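Local coordinates for hypothetical protein PA5026 (Pseudomonas aeruginosa, PDB 1SH8) that is of unknown function but, with its hotdog-type fold and kinship to PaaI-like thioesterases, is probably a thioesterase, at residues Glu29-Glu32 / Arg37-Met40; Ser24-Glu29 / Phe58-Leu63; Glu62-Ala67 / Ile97-Arg102; Gly66-Thr71 / Tyr123-Gln128; Thr14-Lys17 / Val21-Ser24. All coordinates share one frame; numbering follows the deposited sequence.

Interaction 1 (Glu29-Glu32 / Arg37-Met40); sequences EVLE and RLRM
Glu29 bridges two arginines of the neighbouring strand, Arg37 and Arg39, one with each carboxylate oxygen. Its CB is 3.6 Å from Arg37 O and near Arg37 NE. CG stands anti to the carbonyl carbon (chi1 -64°), and from there the chain runs on extended; CG itself passes 3.5 Å from Arg39 NH1. At the tip, OE1 takes the N-H of Arg37 NE (2.8 Å) almost head-on along its C-O bond, close to the guanidinium plane, although the two flat groups stand 81° apart. OE2 receives Arg39 NH1 at 2.7 Å on its anti lone pair, again within the plane of the arginine. Both salt bridges hold the carboxylate against rotation. A bend at chi3 turns the Arg37 guanidinium back across Val30, whose CG2 sits under one of its faces, 3.3 Å from NH2.

The backbone beneath is a classic beta bulge. Glu29 N (2.7 Å) and Val30 N (3.2 Å) both donate to Arg37 O, while Arg37 N returns a bond to Val30 O. Leu31 and Leu38 meet lightly through their CD2 atoms.

The bulge lies in the hairpin of strands 27-32 and 35-40. Arg98 on strand 97-102 adds a further salt bridge to Glu29 OE1, and helices 54-62 and 64-72 pack against Leu38.

Interaction 2 (Ser24-Glu29 / Phe58-Leu63); sequences SGLRAE and FTLAEL
Leu26 sets its branched end against Leu60 of helix 54-62 and against Leu63, three residues later. The approach to it begins at Ser24, near the end of helix 19-24, where OG accepts a weak hydrogen bond from Leu26 N. Gly25 follows with a positive phi of 83°, a conformation that glycine takes readily; it ends the helical run and lets the chain swing toward the strand.

Leu26 then carries the contact. With CG anti to the backbone N (chi1 179°), both branches end beside the leucines of the other segment. Its CD1 meets Leu60 CD1 at 4.1 Å, whereas the closer neighbour is Leu63, whose CD2 sits between the two branches, 3.7 Å from Leu26 CD1 and 3.7 Å from Leu26 CD2. One methyl is thus seated against the fork of the other leucine, an entirely apolar and buried fit. Val21 and Met40 also touch Leu26, and Leu60 packs in turn on Leu38, Ile97 and Val99 of the sheet.

Past Leu26, the chain enters strand 27-32 at Arg27 and Ala28 and diverges from the helix. On the far side of the helix, the Phe58 ring stacks on Phe58 of the second subunit. An antiparallel sheet wrapped round a central helix is the hallmark of the hotdog fold; here the helical part runs as 54-62 and 64-72, and Leu26 packs on the side of the first just before strand 27-32 begins.

Interaction 3 (Glu62-Ala67 / Ile97-Arg102); sequences ELPGGA and IRVEAR
Pro64 lays one edge of its ring on strand 97-102, touching Val99 and Ala101, which lie two residues apart on the same face. The contacts across the pair of segments are van der Waals ones between apolar groups. Pro64 CG meets Val99 CG1 at 3.8 Å, and the neighbouring ring atom, Pro64 CB, meets Ala101 CB, also at 3.8 Å. Val99 CG1 is set between the backbone N and the carbonyl carbon (chi1 66°), which turns that branch up toward the proline. The CA atoms of Pro64 and Ala101 are 6.3 Å apart, a close approach of ring and strand. All three residues are buried.

The strand belongs to the sheet of the hotdog fold, and the proline stands at the junction of helices 54-62 and 64-72, so the contact seats the central helical segment on the sheet. Leu127 of strand 120-130 touches all three residues from another side, and Leu38 also packs on Pro64.

Backbone hydrogen bonds hold the junction itself. Gly65 N donates to Glu62 O (3.2 Å) and Ala67 N to Leu63 O (2.9 Å), two bonds that span Pro64, which itself has no N-H to give. Glu62 O also takes a hydrogen bond from Tyr144 OH, and Glu62 OE1 is hydrogen-bonded to Tyr53 OH of the second subunit.

Interaction 4 (Gly66-Thr71 / Tyr123-Gln128); sequences GALFLT and YSLELQ
Helix 64-72, which continues the central helix of the hotdog fold, packs here against strand 120-130 of the sheet formed with strands 136-148 and 78-89. Leu68 and Leu125 reach toward each other tip to tip. Leu68 CD1 sits between the two branches of its partner, 3.9 Å from Leu125 CD2 and 4.0 Å from Leu125 CD1. Both leucines carry CG anti to the carbonyl carbon (chi1 -82° in Leu68, -61° in Leu125), and both chains extend from there, which lets methyls bridge a backbone gap of 10.4 Å between the CA atoms of Leu68 and Leu125. Leu68 also touches Ala101 and Leu103.

Tyr123, two residues before Leu125 on the same face of the strand, also reaches the helix. Its phenol oxygen hydrogen bonds to Gly65 O, a buried polar link between strand and helix, and its ring meets that of Tyr144 with the planes about 20° apart. Phe69 turns its ring away toward Phe78, Pro80 and Leu146. The touch between Phe69 and Tyr123 is therefore made by the base of the phenylalanine side chain, Phe69 CB lying 4.0 Å from Tyr123 OH.

Interaction 5 (Thr14-Lys17 / Val21-Ser24); sequences TEEK and VQRS
Gln22 CG stands anti to its own backbone nitrogen (chi1 -164°) and Glu16 CG anti to its own carbonyl carbon (chi1 -61°), and these two settings bring the methylenes of Glu16 and Gln22 together, CG to CG at 3.6 Å. The pair belongs to the turn that joins helix 7-16 to the short helix 19-24, ahead of the first strand of the hotdog domain. The two side chains lie side by side and point the same way, but Glu16 stays extended while Gln22 bends at chi2, leaving the carboxylate and amide planes 75° apart. Their contact is thus one of aliphatic stems rather than polar ends.

Beneath them the end of the first helix is met by the second. Val21 CG1, anti to the backbone N, rests 4.0 Å from Thr14 O and 4.0 Å from Glu15 O, a methyl set against two successive carbonyl oxygens. Val21 also packs on Leu63, and on Tyr53 of the second subunit, so it faces the core and the dimer interface together. Glu15 sends its carboxylate away from helix 19-24, in a salt bridge to Arg27 NH1 and a hydrogen bond from Ala28 N.

Near the end of the second helix, Ser24 N and OG both donate to Val21 O, OG at 2.7 Å in the carbonyl plane on a lone pair. The closest atoms across the two segments make a CA-H...O contact, Gln22 CA lying 3.3 Å from Glu15 O.

The five contacts assemble one hotdog domain from its N-terminal corner inward. Interaction 5 joins interaction 2 through Ser24, which both share, and Ser24 OG in turn packs 3.3 Å from Met40 SD of interaction 1. Interactions 1 and 2 also meet in the sheet, where Arg39 N lies 2.8 Å from Arg27 O, a probable hydrogen bond. Interactions 1 and 3 share that sheet: Leu38 N bonds Val99 O at 2.9 Å. Interactions 3 and 4, with centres about 6 Å apart, seat the same helix on two strands. Thr71 OG1 ties interaction 4 to Glu32 O of interaction 1. Interactions 2, 3 and 5 also touch the second subunit, notably through its Tyr53; no active site is established.

Interaction 1 (Glu29-Glu32 / Arg37-Met40)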
# COMPACT_ATOMS: atom_id res chain seq x y z
N GLU A 29 -0.23 6.35 18.76
CA GLU A 29 -0.94 6.60 20.02
C GLU A 29 -0.22 5.88 21.15
O GLU A 29 -0.05 6.43 22.24
CB GLU A 29 -2.39 6.14 19.92
CG GLU A 29 -3.19 6.92 18.89
CD GLU A 29 -4.69 6.73 19.01
OE1 GLU A 29 -5.13 5.71 19.59
OE2 GLU A 29 -5.44 7.60 18.51
N VAL A 30 0.21 4.64 20.89
CA VAL A 30 0.95 3.85 21.88
C VAL A 30 2.08 3.10 21.19
O VAL A 30 1.89 2.51 20.12
CB VAL A 30 0.04 2.82 22.59
CG1 VAL A 30 0.89 1.92 23.49
CG2 VAL A 30 -1.02 3.53 23.42
N LEU A 31 3.26 3.14 21.80
CA LEU A 31 4.44 2.44 21.28
C LEU A 31 5.19 1.83 22.46
O LEU A 31 5.84 2.54 23.22
CB LEU A 31 5.36 3.42 20.53
CG LEU A 31 4.83 3.99 19.22
CD1 LEU A 31 5.79 5.05 18.71
CD2 LEU A 31 4.65 2.87 18.20
N GLU A 32 5.09 0.52 22.60
CA GLU A 32 5.76 -0.17 23.69
C GLU A 32 6.25 -1.52 23.18
O GLU A 32 5.80 -1.99 22.12
CB GLU A 32 4.78 -0.41 24.85
CG GLU A 32 3.96 0.83 25.22
CD GLU A 32 2.97 0.57 26.34
OE1 GLU A 32 2.31 -0.49 26.35
OE2 GLU A 32 2.84 1.45 27.22
N ARG A 37 -0.12 1.08 18.64
CA ARG A 37 -1.43 1.53 18.18
C ARG A 37 -1.19 2.82 17.40
O ARG A 37 -0.63 3.78 17.93
CB ARG A 37 -2.39 1.80 19.35
CG ARG A 37 -3.78 2.22 18.86
CD ARG A 37 -4.82 2.19 19.97
NE ARG A 37 -4.68 3.28 20.94
CZ ARG A 37 -4.26 3.13 22.19
NH1 ARG A 37 -3.91 1.93 22.65
NH2 ARG A 37 -4.23 4.18 23.01
N LEU A 38 -1.61 2.82 16.14
CA LEU A 38 -1.42 3.97 15.26
C LEU A 38 -2.75 4.52 14.77
O LEU A 38 -3.76 3.82 14.77
CB LEU A 38 -0.58 3.56 14.04
CG LEU A 38 0.67 2.69 14.28
CD1 LEU A 38 1.27 2.32 12.93
CD2 LEU A 38 1.68 3.43 15.15
N ARG A 39 -2.73 5.78 14.36
CA ARG A 39 -3.92 6.46 13.86
C ARG A 39 -3.62 7.23 12.57
O ARG A 39 -2.64 7.96 12.50
CB ARG A 39 -4.46 7.44 14.90
CG ARG A 39 -5.74 8.16 14.47
CD ARG A 39 -6.22 9.19 15.50
NE ARG A 39 -5.36 10.37 15.53
CZ ARG A 39 -4.54 10.69 16.53
NH1 ARG A 39 -4.45 9.91 17.61
NH2 ARG A 39 -3.80 11.78 16.46
N MET A 40 -4.45 7.05 11.55
CA MET A 40 -4.26 7.79 10.31
C MET A 40 -5.40 8.79 10.22
O MET A 40 -6.57 8.42 10.22
CB MET A 40 -4.30 6.86 9.09
CG MET A 40 -4.03 7.58 7.75
SD MET A 40 -2.34 8.19 7.53
CE MET A 40 -1.53 6.67 7.06
O HOH W 1 -6.70 5.84 22.35

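Interaction 2 (Ser24-Glu29 / Phe58-Leu63)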
# COMPACT_ATOMS: atom_id res chain seq x y z
N SER A 24 1.68 11.84 5.37
CA SER A 24 0.30 11.38 5.56
C SER A 24 -0.29 11.83 6.90
O SER A 24 -1.50 11.77 7.10
CB SER A 24 0.22 9.86 5.48
OG SER A 24 0.67 9.25 6.68
N GLY A 25 0.57 12.26 7.82
CA GLY A 25 0.09 12.70 9.12
C GLY A 25 -0.16 11.58 10.12
O GLY A 25 -0.78 11.80 11.16
N LEU A 26 0.32 10.38 9.80
CA LEU A 26 0.13 9.24 10.69
C LEU A 26 0.67 9.54 12.08
O LEU A 26 1.76 10.11 12.22
CB LEU A 26 0.84 8.00 10.12
CG LEU A 26 0.74 6.74 10.98
CD1 LEU A 26 0.64 5.51 10.08
CD2 LEU A 26 1.94 6.66 11.91
N ARG A 27 -0.09 9.17 13.10
CA ARG A 27 0.31 9.41 14.49
C ARG A 27 0.33 8.12 15.30
O ARG A 27 -0.51 7.24 15.12
CB ARG A 27 -0.64 10.41 15.14
CG ARG A 27 -0.67 11.76 14.45
CD ARG A 27 0.58 12.56 14.75
NE ARG A 27 0.59 12.96 16.16
CZ ARG A 27 1.63 13.53 16.77
NH1 ARG A 27 2.75 13.77 16.11
NH2 ARG A 27 1.53 13.85 18.05
N ALA A 28 1.31 8.01 16.19
CA ALA A 28 1.42 6.83 17.05
C ALA A 28 0.73 7.17 18.36
O ALA A 28 1.04 8.19 18.98
CB ALA A 28 2.89 6.51 17.31
N GLU A 29 -0.23 6.35 18.76
CA GLU A 29 -0.94 6.60 20.02
C GLU A 29 -0.22 5.88 21.15
O GLU A 29 -0.05 6.43 22.24
CB GLU A 29 -2.39 6.14 19.92
CG GLU A 29 -3.19 6.92 18.89
CD GLU A 29 -4.69 6.73 19.01
OE1 GLU A 29 -5.13 5.71 19.59
OE2 GLU A 29 -5.44 7.60 18.51
N PHE A 58 -3.45 1.32 3.33
CA PHE A 58 -2.33 0.39 3.25
C PHE A 58 -1.19 0.81 4.17
O PHE A 58 -0.62 -0.00 4.89
CB PHE A 58 -1.78 0.31 1.82
CG PHE A 58 -0.59 -0.61 1.69
CD1 PHE A 58 -0.77 -1.97 1.40
CD2 PHE A 58 0.70 -0.14 1.89
CE1 PHE A 58 0.34 -2.83 1.31
CE2 PHE A 58 1.81 -0.99 1.81
CZ PHE A 58 1.62 -2.34 1.53
N THR A 59 -0.86 2.10 4.14
CA THR A 59 0.22 2.61 4.96
C THR A 59 -0.06 2.38 6.45
O THR A 59 0.81 1.95 7.20
CB THR A 59 0.46 4.11 4.68
OG1 THR A 59 0.85 4.26 3.31
CG2 THR A 59 1.56 4.67 5.56
N LEU A 60 -1.30 2.64 6.86
CA LEU A 60 -1.68 2.43 8.26
C LEU A 60 -1.56 0.96 8.65
O LEU A 60 -1.08 0.64 9.73
CB LEU A 60 -3.12 2.90 8.49
CG LEU A 60 -3.66 2.65 9.91
CD1 LEU A 60 -2.82 3.44 10.91
CD2 LEU A 60 -5.12 3.06 9.99
N ALA A 61 -2.02 0.08 7.77
CA ALA A 61 -1.98 -1.36 8.03
C ALA A 61 -0.59 -1.97 7.97
O ALA A 61 -0.29 -2.94 8.66
CB ALA A 61 -2.90 -2.08 7.04
N GLU A 62 0.28 -1.39 7.14
CA GLU A 62 1.64 -1.89 6.94
C GLU A 62 2.66 -1.45 8.00
O GLU A 62 3.52 -2.24 8.41
CB GLU A 62 2.12 -1.47 5.55
CG GLU A 62 3.43 -2.10 5.05
CD GLU A 62 4.69 -1.55 5.70
OE1 GLU A 62 4.74 -0.35 6.05
OE2 GLU A 62 5.66 -2.33 5.84
N LEU A 63 2.57 -0.20 8.43
CA LEU A 63 3.53 0.36 9.37
C LEU A 63 3.71 -0.36 10.71
O LEU A 63 4.79 -0.32 11.29
CB LEU A 63 3.23 1.84 9.62
CG LEU A 63 4.46 2.65 10.00
CD1 LEU A 63 5.43 2.68 8.84
CD2 LEU A 63 4.06 4.07 10.38

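Interaction 3 (Glu62-Ala67 / Ile97-Arg102)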
# COMPACT_ATOMS: atom_id res chain seq x y z
N GLU A 62 0.28 -1.39 7.14
CA GLU A 62 1.64 -1.89 6.94
C GLU A 62 2.66 -1.45 8.00
O GLU A 62 3.52 -2.24 8.41
CB GLU A 62 2.12 -1.47 5.55
CG GLU A 62 3.43 -2.10 5.05
CD GLU A 62 4.69 -1.55 5.70
OE1 GLU A 62 4.74 -0.35 6.05
OE2 GLU A 62 5.66 -2.33 5.84
N LEU A 63 2.57 -0.20 8.43
CA LEU A 63 3.53 0.36 9.37
C LEU A 63 3.71 -0.36 10.71
O LEU A 63 4.79 -0.32 11.29
CB LEU A 63 3.23 1.84 9.62
CG LEU A 63 4.46 2.65 10.00
CD1 LEU A 63 5.43 2.68 8.84
CD2 LEU A 63 4.06 4.07 10.38
N PRO A 64 2.65 -1.03 11.23
CA PRO A 64 2.84 -1.73 12.51
C PRO A 64 4.03 -2.69 12.51
O PRO A 64 4.63 -2.95 13.55
CB PRO A 64 1.51 -2.43 12.72
CG PRO A 64 0.54 -1.43 12.16
CD PRO A 64 1.23 -1.00 10.86
N GLY A 65 4.37 -3.23 11.34
CA GLY A 65 5.50 -4.14 11.25
C GLY A 65 6.78 -3.43 11.63
O GLY A 65 7.61 -3.96 12.36
N GLY A 66 6.93 -2.21 11.13
CA GLY A 66 8.11 -1.42 11.45
C GLY A 66 8.03 -0.82 12.85
O GLY A 66 9.05 -0.72 13.54
N ALA A 67 6.84 -0.41 13.27
CA ALA A 67 6.68 0.18 14.60
C ALA A 67 7.01 -0.84 15.69
O ALA A 67 7.70 -0.52 16.66
CB ALA A 67 5.26 0.73 14.78
N ILE A 97 -8.85 6.68 11.18
CA ILE A 97 -8.80 5.22 11.22
C ILE A 97 -7.62 4.78 12.08
O ILE A 97 -6.56 5.40 12.05
CB ILE A 97 -8.65 4.66 9.78
CG1 ILE A 97 -9.76 5.23 8.88
CG2 ILE A 97 -8.72 3.15 9.79
CD1 ILE A 97 -11.18 4.91 9.34
N ARG A 98 -7.80 3.70 12.84
CA ARG A 98 -6.74 3.20 13.71
C ARG A 98 -6.47 1.72 13.52
O ARG A 98 -7.26 0.99 12.92
CB ARG A 98 -7.09 3.42 15.19
CG ARG A 98 -7.30 4.86 15.62
CD ARG A 98 -7.36 4.96 17.14
NE ARG A 98 -8.49 4.23 17.71
CZ ARG A 98 -8.70 4.06 19.02
NH1 ARG A 98 -7.85 4.57 19.90
NH2 ARG A 98 -9.77 3.39 19.45
N VAL A 99 -5.34 1.30 14.06
CA VAL A 99 -4.93 -0.09 14.01
C VAL A 99 -4.03 -0.36 15.22
O VAL A 99 -3.33 0.54 15.70
CB VAL A 99 -4.12 -0.41 12.73
CG1 VAL A 99 -2.79 0.34 12.74
CG2 VAL A 99 -3.88 -1.92 12.62
N GLU A 100 -4.10 -1.57 15.74
CA GLU A 100 -3.22 -1.96 16.83
C GLU A 100 -2.65 -3.32 16.47
O GLU A 100 -3.26 -4.09 15.73
CB GLU A 100 -3.94 -1.94 18.19
CG GLU A 100 -5.15 -2.81 18.36
CD GLU A 100 -5.94 -2.45 19.63
OE1 GLU A 100 -5.33 -2.38 20.72
OE2 GLU A 100 -7.16 -2.21 19.54
N ALA A 101 -1.45 -3.60 16.96
CA ALA A 101 -0.78 -4.85 16.66
C ALA A 101 0.10 -5.24 17.83
O ALA A 101 0.58 -4.37 18.55
CB ALA A 101 0.06 -4.71 15.40
N ARG A 102 0.31 -6.53 18.01
CA ARG A 102 1.14 -6.98 19.11
C ARG A 102 1.99 -8.20 18.78
O ARG A 102 1.74 -8.92 17.81
CB ARG A 102 0.25 -7.28 20.34
CG ARG A 102 -0.79 -8.37 20.12
CD ARG A 102 -1.74 -8.48 21.33
NE ARG A 102 -2.64 -7.34 21.46
CZ ARG A 102 -3.41 -7.10 22.52
NH1 ARG A 102 -3.39 -7.92 23.56
NH2 ARG A 102 -4.21 -6.03 22.54

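Interaction 4 (Gly66-Thr71 / Tyr123-Gln128)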
# COMPACT_ATOMS: atom_id res chain seq x y z
N GLY A 66 6.93 -2.21 11.13
CA GLY A 66 8.11 -1.42 11.45
C GLY A 66 8.03 -0.82 12.85
O GLY A 66 9.05 -0.72 13.54
N ALA A 67 6.84 -0.41 13.27
CA ALA A 67 6.68 0.18 14.60
C ALA A 67 7.01 -0.84 15.69
O ALA A 67 7.70 -0.52 16.66
CB ALA A 67 5.26 0.73 14.78
N LEU A 68 6.50 -2.07 15.55
CA LEU A 68 6.79 -3.13 16.52
C LEU A 68 8.29 -3.42 16.54
O LEU A 68 8.87 -3.70 17.59
CB LEU A 68 6.01 -4.41 16.18
CG LEU A 68 4.56 -4.44 16.65
CD1 LEU A 68 3.81 -5.58 15.97
CD2 LEU A 68 4.53 -4.60 18.17
N PHE A 69 8.92 -3.34 15.38
CA PHE A 69 10.37 -3.55 15.27
C PHE A 69 11.09 -2.49 16.11
O PHE A 69 12.01 -2.79 16.87
CB PHE A 69 10.80 -3.45 13.80
CG PHE A 69 12.23 -3.02 13.61
CD1 PHE A 69 13.28 -3.91 13.78
CD2 PHE A 69 12.53 -1.70 13.28
CE1 PHE A 69 14.61 -3.50 13.62
CE2 PHE A 69 13.85 -1.28 13.12
CZ PHE A 69 14.89 -2.18 13.29
N LEU A 70 10.67 -1.23 15.96
CA LEU A 70 11.28 -0.13 16.70
C LEU A 70 11.09 -0.24 18.22
O LEU A 70 11.96 0.16 18.99
CB LEU A 70 10.70 1.21 16.23
CG LEU A 70 11.17 1.72 14.87
CD1 LEU A 70 10.35 2.95 14.48
CD2 LEU A 70 12.65 2.06 14.92
N THR A 71 9.95 -0.78 18.65
CA THR A 71 9.71 -0.89 20.09
C THR A 71 10.15 -2.22 20.70
O THR A 71 10.28 -2.32 21.92
CB THR A 71 8.22 -0.73 20.43
OG1 THR A 71 7.48 -1.86 19.94
CG2 THR A 71 7.66 0.56 19.83
N TYR A 123 7.97 -12.87 10.76
CA TYR A 123 6.85 -12.69 11.68
C TYR A 123 5.69 -12.14 10.85
O TYR A 123 5.89 -11.38 9.90
CB TYR A 123 7.20 -11.77 12.87
CG TYR A 123 7.62 -10.35 12.55
CD1 TYR A 123 6.71 -9.29 12.64
CD2 TYR A 123 8.94 -10.05 12.23
CE1 TYR A 123 7.11 -7.97 12.42
CE2 TYR A 123 9.36 -8.73 12.00
CZ TYR A 123 8.44 -7.70 12.10
OH TYR A 123 8.86 -6.41 11.88
N SER A 124 4.48 -12.58 11.17
CA SER A 124 3.31 -12.12 10.44
C SER A 124 2.36 -11.36 11.35
O SER A 124 2.39 -11.52 12.58
CB SER A 124 2.58 -13.32 9.82
OG SER A 124 2.19 -14.25 10.81
N LEU A 125 1.52 -10.52 10.75
CA LEU A 125 0.54 -9.75 11.49
C LEU A 125 -0.77 -9.80 10.71
O LEU A 125 -0.78 -9.66 9.48
CB LEU A 125 0.99 -8.28 11.63
CG LEU A 125 2.30 -7.98 12.38
CD1 LEU A 125 2.62 -6.49 12.28
CD2 LEU A 125 2.17 -8.40 13.83
N GLU A 126 -1.86 -10.04 11.42
CA GLU A 126 -3.21 -10.09 10.84
C GLU A 126 -3.97 -9.04 11.63
O GLU A 126 -4.36 -9.28 12.78
CB GLU A 126 -3.82 -11.48 11.02
CG GLU A 126 -3.08 -12.55 10.23
CD GLU A 126 -3.62 -13.94 10.49
OE1 GLU A 126 -4.68 -14.28 9.94
OE2 GLU A 126 -2.97 -14.67 11.26
N LEU A 127 -4.19 -7.89 11.00
CA LEU A 127 -4.80 -6.75 11.67
C LEU A 127 -6.13 -6.27 11.12
O LEU A 127 -6.50 -6.56 9.99
CB LEU A 127 -3.82 -5.58 11.62
CG LEU A 127 -2.34 -5.90 11.84
CD1 LEU A 127 -1.52 -4.63 11.67
CD2 LEU A 127 -2.13 -6.50 13.22
N GLN A 128 -6.83 -5.50 11.96
CA GLN A 128 -8.10 -4.89 11.59
C GLN A 128 -7.94 -3.38 11.75
O GLN A 128 -7.38 -2.91 12.74
CB GLN A 128 -9.22 -5.34 12.51
CG GLN A 128 -9.51 -6.82 12.50
CD GLN A 128 -10.78 -7.15 13.26
OE1 GLN A 128 -10.97 -6.70 14.39
NE2 GLN A 128 -11.66 -7.92 12.64

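Interaction 5 (Thr14-Lys17 / Val21-Ser24)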
# COMPACT_ATOMS: atom_id res chain seq x y z
N THR A 14 8.92 6.47 14.27
CA THR A 14 7.73 5.86 13.68
C THR A 14 6.99 6.83 12.76
O THR A 14 6.61 6.47 11.64
CB THR A 14 6.75 5.38 14.78
OG1 THR A 14 7.37 4.36 15.56
CG2 THR A 14 5.47 4.83 14.16
N GLU A 15 6.79 8.05 13.23
CA GLU A 15 6.06 9.05 12.46
C GLU A 15 6.87 9.80 11.41
O GLU A 15 6.30 10.23 10.40
CB GLU A 15 5.44 10.08 13.41
CG GLU A 15 4.46 9.51 14.42
CD GLU A 15 3.91 10.57 15.37
OE1 GLU A 15 4.34 11.75 15.29
OE2 GLU A 15 3.04 10.23 16.20
N GLU A 16 8.17 9.94 11.63
CA GLU A 16 8.98 10.73 10.70
C GLU A 16 10.18 10.14 9.97
O GLU A 16 10.74 10.80 9.10
CB GLU A 16 9.43 12.00 11.43
CG GLU A 16 8.26 12.87 11.88
CD GLU A 16 8.70 14.05 12.72
OE1 GLU A 16 9.66 14.74 12.31
OE2 GLU A 16 8.08 14.29 13.78
N LYS A 17 10.59 8.92 10.28
CA LYS A 17 11.75 8.38 9.58
C LYS A 17 11.50 8.26 8.08
O LYS A 17 12.40 8.53 7.27
CB LYS A 17 12.16 7.03 10.14
CG LYS A 17 13.56 6.61 9.71
CD LYS A 17 14.04 5.41 10.49
CE LYS A 17 15.46 5.04 10.12
NZ LYS A 17 15.90 3.84 10.89
N VAL A 21 5.45 8.52 4.90
CA VAL A 21 4.60 8.33 6.07
C VAL A 21 4.37 9.66 6.78
O VAL A 21 3.25 10.00 7.16
CB VAL A 21 5.23 7.32 7.06
CG1 VAL A 21 4.42 7.28 8.36
CG2 VAL A 21 5.27 5.94 6.42
N GLN A 22 5.44 10.43 6.95
CA GLN A 22 5.34 11.71 7.62
C GLN A 22 4.30 12.61 6.92
O GLN A 22 3.48 13.25 7.58
CB GLN A 22 6.71 12.39 7.63
CG GLN A 22 6.82 13.54 8.61
CD GLN A 22 6.07 14.77 8.15
OE1 GLN A 22 5.49 15.50 8.96
NE2 GLN A 22 6.09 15.02 6.84
N ARG A 23 4.34 12.64 5.58
CA ARG A 23 3.42 13.46 4.80
C ARG A 23 1.95 13.08 4.98
O ARG A 23 1.07 13.92 4.77
CB ARG A 23 3.76 13.39 3.31
CG ARG A 23 5.13 13.94 2.93
CD ARG A 23 5.24 14.15 1.41
NE ARG A 23 5.08 12.92 0.62
CZ ARG A 23 6.08 12.13 0.26
NH1 ARG A 23 7.34 12.42 0.60
NH2 ARG A 23 5.84 11.04 -0.48
N SER A 24 1.68 11.84 5.37
CA SER A 24 0.30 11.38 5.56
C SER A 24 -0.29 11.83 6.90
O SER A 24 -1.50 11.77 7.10
CB SER A 24 0.22 9.86 5.48
OG SER A 24 0.67 9.25 6.68